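Long-range contacts in histone deacetylase complex subunit SAP18 (Mus musculus, PDB 4A6Q), which enhances SIN3-HDAC1-mediated transcriptional repression and serves as an auxiliary component of the splicing-dependent exon junction complex: residues 89-94 with 131-136; 64-69 with 104-109. All blocks are in the same frame, centred on the assembly; numbering follows the deposited sequence.

Interaction 1 (89-94 with 131-136); sequences FAIVFM and DYLDIA
Phe89 and Ile135 pack side by side at the tight end of this strand pair. Ile135 CG1 sits over one face of the Phe89 ring, 4.2 Å from its centroid, a CH-pi contact. Ile135 CD1 reaches past it to Phe89 CE2 at 3.5 Å. Leu133 CD2 meets the same ring at its edge, in plane, 3.8 Å from Phe89 CD2. The Phe89 CG lies anti to the carbonyl carbon (chi1 -74°), which swings the ring toward both partners. Helix 66-76 covers this face through Leu66, Leu69, Thr70 and Val73. The strands run antiparallel, neighbouring inner strands of the mixed sheet of a ubiquitin-like fold. Ala90 pairs with Asp134 and Val92 with Tyr132, each by two backbone bonds. The Asp134 N to Ala90 O bond is nearly straight, 2.8 Å long. On the face opposite the helix, Val92 CG2 packs on Asp134 CB, while the Asp134 carboxylate turns to His40 and His41. Val92 CG1 touches the edge of the Tyr132 ring. The other end is looser and wetter. There a water joins Asp131 OD1 to Met94 N, and OD1 also lies 3.4 Å from Phe93 CB. Asp131 OD2 accepts from Gln128 N. An alanine at Asp131 would remove both carboxylate oxygens and would probably leave Gln128 N without this acceptor and the water less firmly placed.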
# COMPACT_ATOMS: atom_id res chain seq x y z
N PHE A 89 3.56 -3.59 -4.26
CA PHE A 89 2.42 -2.87 -3.64
C PHE A 89 2.06 -1.59 -4.39
O PHE A 89 2.95 -0.81 -4.79
CB PHE A 89 2.79 -2.42 -2.22
CG PHE A 89 2.82 -3.51 -1.19
CD1 PHE A 89 3.88 -4.41 -1.14
CD2 PHE A 89 1.81 -3.60 -0.23
CE1 PHE A 89 3.93 -5.40 -0.13
CE2 PHE A 89 1.87 -4.59 0.78
CZ PHE A 89 2.92 -5.47 0.80
N ALA A 90 0.76 -1.32 -4.49
CA ALA A 90 0.26 -0.08 -5.05
C ALA A 90 -0.94 0.39 -4.24
O ALA A 90 -1.66 -0.45 -3.70
CB ALA A 90 -0.16 -0.28 -6.49
N ILE A 91 -1.15 1.70 -4.17
CA ILE A 91 -2.36 2.24 -3.53
C ILE A 91 -3.34 2.63 -4.62
O ILE A 91 -2.96 3.24 -5.63
CB ILE A 91 -2.00 3.47 -2.69
CG1 ILE A 91 -1.19 3.06 -1.47
CG2 ILE A 91 -3.29 4.13 -2.19
CD1 ILE A 91 -0.50 4.25 -0.72
N VAL A 92 -4.57 2.15 -4.48
CA VAL A 92 -5.66 2.47 -5.39
C VAL A 92 -6.55 3.48 -4.69
O VAL A 92 -7.05 3.22 -3.60
CB VAL A 92 -6.46 1.18 -5.73
CG1 VAL A 92 -7.66 1.51 -6.65
CG2 VAL A 92 -5.52 0.12 -6.38
N PHE A 93 -6.75 4.65 -5.30
CA PHE A 93 -7.37 5.77 -4.62
C PHE A 93 -8.31 6.50 -5.54
O PHE A 93 -8.19 6.46 -6.76
CB PHE A 93 -6.32 6.75 -4.04
CG PHE A 93 -5.36 7.35 -5.05
CD1 PHE A 93 -4.31 6.61 -5.55
CD2 PHE A 93 -5.45 8.71 -5.39
CE1 PHE A 93 -3.38 7.15 -6.45
CE2 PHE A 93 -4.53 9.27 -6.29
CZ PHE A 93 -3.49 8.48 -6.81
N MSE A 94 -9.29 7.15 -4.96
CA MSE A 94 -10.31 7.82 -5.77
C MSE A 94 -9.76 8.88 -6.70
O MSE A 94 -8.94 9.72 -6.31
CB MSE A 94 -11.40 8.40 -4.86
CG MSE A 94 -12.36 7.35 -4.37
SE MSE A 94 -13.86 8.08 -3.36
CE MSE A 94 -12.90 9.38 -2.28
N ASP A 131 -8.89 4.38 0.80
CA ASP A 131 -8.07 3.84 -0.30
C ASP A 131 -8.02 2.33 -0.19
O ASP A 131 -8.18 1.77 0.89
CB ASP A 131 -6.62 4.33 -0.22
CG ASP A 131 -6.45 5.83 -0.36
OD1 ASP A 131 -7.39 6.55 -0.82
OD2 ASP A 131 -5.34 6.32 -0.04
N TYR A 132 -7.68 1.67 -1.30
CA TYR A 132 -7.43 0.22 -1.30
C TYR A 132 -5.95 -0.06 -1.49
O TYR A 132 -5.20 0.78 -2.03
CB TYR A 132 -8.21 -0.48 -2.42
CG TYR A 132 -9.67 -0.07 -2.49
CD1 TYR A 132 -10.49 -0.24 -1.40
CD2 TYR A 132 -10.20 0.44 -3.65
CE1 TYR A 132 -11.84 0.13 -1.45
CE2 TYR A 132 -11.53 0.81 -3.71
CZ TYR A 132 -12.34 0.63 -2.61
OH TYR A 132 -13.69 1.00 -2.65
N LEU A 133 -5.50 -1.23 -1.02
CA LEU A 133 -4.13 -1.67 -1.31
C LEU A 133 -4.16 -2.81 -2.31
O LEU A 133 -4.95 -3.73 -2.17
CB LEU A 133 -3.49 -2.14 -0.02
CG LEU A 133 -1.97 -2.26 -0.00
CD1 LEU A 133 -1.30 -0.88 -0.13
CD2 LEU A 133 -1.59 -2.91 1.34
N ASP A 134 -3.31 -2.73 -3.35
CA ASP A 134 -3.30 -3.79 -4.37
C ASP A 134 -1.92 -4.41 -4.35
O ASP A 134 -0.92 -3.70 -4.41
CB ASP A 134 -3.57 -3.19 -5.75
CG ASP A 134 -4.03 -4.22 -6.75
OD1 ASP A 134 -5.09 -4.81 -6.56
OD2 ASP A 134 -3.35 -4.42 -7.79
N ILE A 135 -1.84 -5.73 -4.27
CA ILE A 135 -0.53 -6.39 -4.23
C ILE A 135 -0.43 -7.39 -5.36
O ILE A 135 -1.21 -8.34 -5.43
CB ILE A 135 -0.31 -7.13 -2.89
CG1 ILE A 135 -0.61 -6.21 -1.71
CG2 ILE A 135 1.12 -7.70 -2.84
CD1 ILE A 135 -0.50 -6.94 -0.37
N ALA A 136 0.51 -7.17 -6.27
CA ALA A 136 0.75 -8.10 -7.35
C ALA A 136 1.84 -9.06 -6.88
O ALA A 136 2.96 -8.63 -6.58
CB ALA A 136 1.19 -7.35 -8.61
O HOH W 1 -9.77 6.56 -2.21

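Interaction 2 (64-69 with 104-109); sequences ATLKEL and KEIGST
Leu66, in the first turn of helix 66-76, packs on edge strand 101-110 in the ubiquitin-like fold, where the helix lies across one face of the mixed sheet. Apolar contact does most of the work. Leu66 CB meets the methyl of Thr109, with CG2 3.6 Å away. The two branches of Leu66 part beyond CG. CD1 lies over the backbone, 3.9 Å from Gly107 C. CD2 reaches Ile106 CD1 at 4.1 Å, the two side chains meeting at a slant. Thr109 CG2 stands anti to the carbonyl carbon, with OG1 at chi1 61°, and this turns the methyl to the helix.

Backbone shape matters next. Ile106 and Gly107 both face Phe89, which makes a classic beta bulge. Gly107 has no side chain on the side facing the helix, which is consistent with the close approach of Leu66 CD1.

Polar bonds lie at the helix start and at the Thr109 end. Thr65 is the N-cap, and its OG1 accepts from Glu68 N at 3.1 Å. The Glu68 carboxylate forms a salt bridge with Arg22. Lys67 CE comes within 4.4 Å of Thr109 CB, a loose contact. The Lys67 ammonium donates to Met110 O. Lys67 NZ also donates to a water at 3.1 Å, and that water is hydrogen-bonded to Thr109 OG1.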
# COMPACT_ATOMS: atom_id res chain seq x y z
N ALA A 64 1.68 0.74 9.68
CA ALA A 64 1.89 -0.58 9.11
C ALA A 64 2.97 -0.51 8.01
O ALA A 64 2.93 0.36 7.13
CB ALA A 64 0.60 -1.10 8.53
N THR A 65 3.89 -1.48 8.03
CA THR A 65 4.97 -1.56 7.01
C THR A 65 4.66 -2.60 5.96
O THR A 65 3.83 -3.50 6.16
CB THR A 65 6.31 -1.95 7.63
OG1 THR A 65 6.23 -3.27 8.16
CG2 THR A 65 6.67 -0.96 8.76
N LEU A 66 5.33 -2.48 4.82
CA LEU A 66 5.10 -3.48 3.78
C LEU A 66 5.39 -4.91 4.29
O LEU A 66 4.64 -5.87 3.95
CB LEU A 66 5.93 -3.19 2.52
CG LEU A 66 5.64 -1.85 1.88
CD1 LEU A 66 6.33 -1.80 0.53
CD2 LEU A 66 4.14 -1.55 1.74
N LYS A 67 6.45 -5.11 5.07
CA LYS A 67 6.79 -6.44 5.60
C LYS A 67 5.73 -6.98 6.55
O LYS A 67 5.38 -8.16 6.54
CB LYS A 67 8.13 -6.42 6.33
CG LYS A 67 9.35 -6.86 5.54
CD LYS A 67 9.19 -8.17 4.76
CE LYS A 67 10.52 -8.53 4.11
NZ LYS A 67 10.55 -9.85 3.40
N GLU A 68 5.17 -6.09 7.37
CA GLU A 68 4.12 -6.50 8.28
C GLU A 68 2.93 -7.01 7.49
O GLU A 68 2.28 -8.00 7.85
CB GLU A 68 3.70 -5.30 9.14
CG GLU A 68 2.63 -5.58 10.15
CD GLU A 68 2.35 -4.40 11.08
OE1 GLU A 68 2.90 -3.30 10.85
OE2 GLU A 68 1.62 -4.63 12.08
N LEU A 69 2.59 -6.30 6.41
CA LEU A 69 1.46 -6.70 5.61
C LEU A 69 1.70 -7.97 4.82
O LEU A 69 0.80 -8.78 4.68
CB LEU A 69 1.01 -5.54 4.71
CG LEU A 69 0.59 -4.31 5.53
CD1 LEU A 69 0.36 -3.13 4.60
CD2 LEU A 69 -0.71 -4.61 6.33
N LYS A 104 -1.16 4.13 -7.79
CA LYS A 104 0.22 4.57 -7.62
C LYS A 104 1.02 3.42 -7.02
O LYS A 104 0.73 2.97 -5.89
CB LYS A 104 0.25 5.77 -6.67
CG LYS A 104 1.60 6.08 -6.07
CD LYS A 104 2.54 6.59 -7.08
CE LYS A 104 3.76 7.24 -6.39
NZ LYS A 104 4.88 7.47 -7.33
N GLU A 105 2.01 2.93 -7.75
CA GLU A 105 2.91 1.92 -7.21
C GLU A 105 3.77 2.54 -6.13
O GLU A 105 4.31 3.64 -6.31
CB GLU A 105 3.81 1.37 -8.33
CG GLU A 105 4.72 0.22 -7.87
CD GLU A 105 6.08 0.69 -7.34
OE1 GLU A 105 6.43 1.88 -7.51
OE2 GLU A 105 6.82 -0.14 -6.77
N ILE A 106 3.93 1.84 -5.00
CA ILE A 106 4.69 2.42 -3.89
C ILE A 106 6.01 1.70 -3.53
O ILE A 106 6.97 2.34 -3.13
CB ILE A 106 3.86 2.61 -2.57
CG1 ILE A 106 3.22 1.30 -2.10
CG2 ILE A 106 2.75 3.65 -2.80
CD1 ILE A 106 2.58 1.39 -0.68
N GLY A 107 6.06 0.40 -3.70
CA GLY A 107 7.25 -0.33 -3.23
C GLY A 107 7.06 -1.81 -3.30
O GLY A 107 5.98 -2.31 -3.64
N SER A 108 8.12 -2.58 -2.98
CA SER A 108 8.02 -4.03 -3.07
C SER A 108 8.86 -4.70 -2.00
O SER A 108 9.77 -4.09 -1.42
CB SER A 108 8.46 -4.57 -4.43
OG SER A 108 9.80 -4.25 -4.68
N THR A 109 8.51 -5.94 -1.74
CA THR A 109 9.26 -6.77 -0.80
C THR A 109 9.43 -8.16 -1.42
O THR A 109 8.82 -8.49 -2.43
CB THR A 109 8.52 -6.96 0.52
OG1 THR A 109 7.28 -7.62 0.28
CG2 THR A 109 8.26 -5.66 1.26
O HOH W 2 7.92 -10.35 1.92

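Overall arrangement
Both contacts are mainly buried and near the centre of the chain, and both reach the same sheet. Interaction 1 joins two strands inside it, whereas interaction 2 sets the start of the helix against an outermost strand. The chemistry follows: paired backbone bonds dominate interaction 1, while methyl packing carries interaction 2, with one water bridge at its rim. Phe89 ties them together. Its N and O probably bond to Gly107 O and Ile106 N, across the bulge, and its ring packs against Leu66 O. Ala90 CB also packs on Lys104 O. Each contact has a wetter end, at Asp131 in one and at Lys67 in the other.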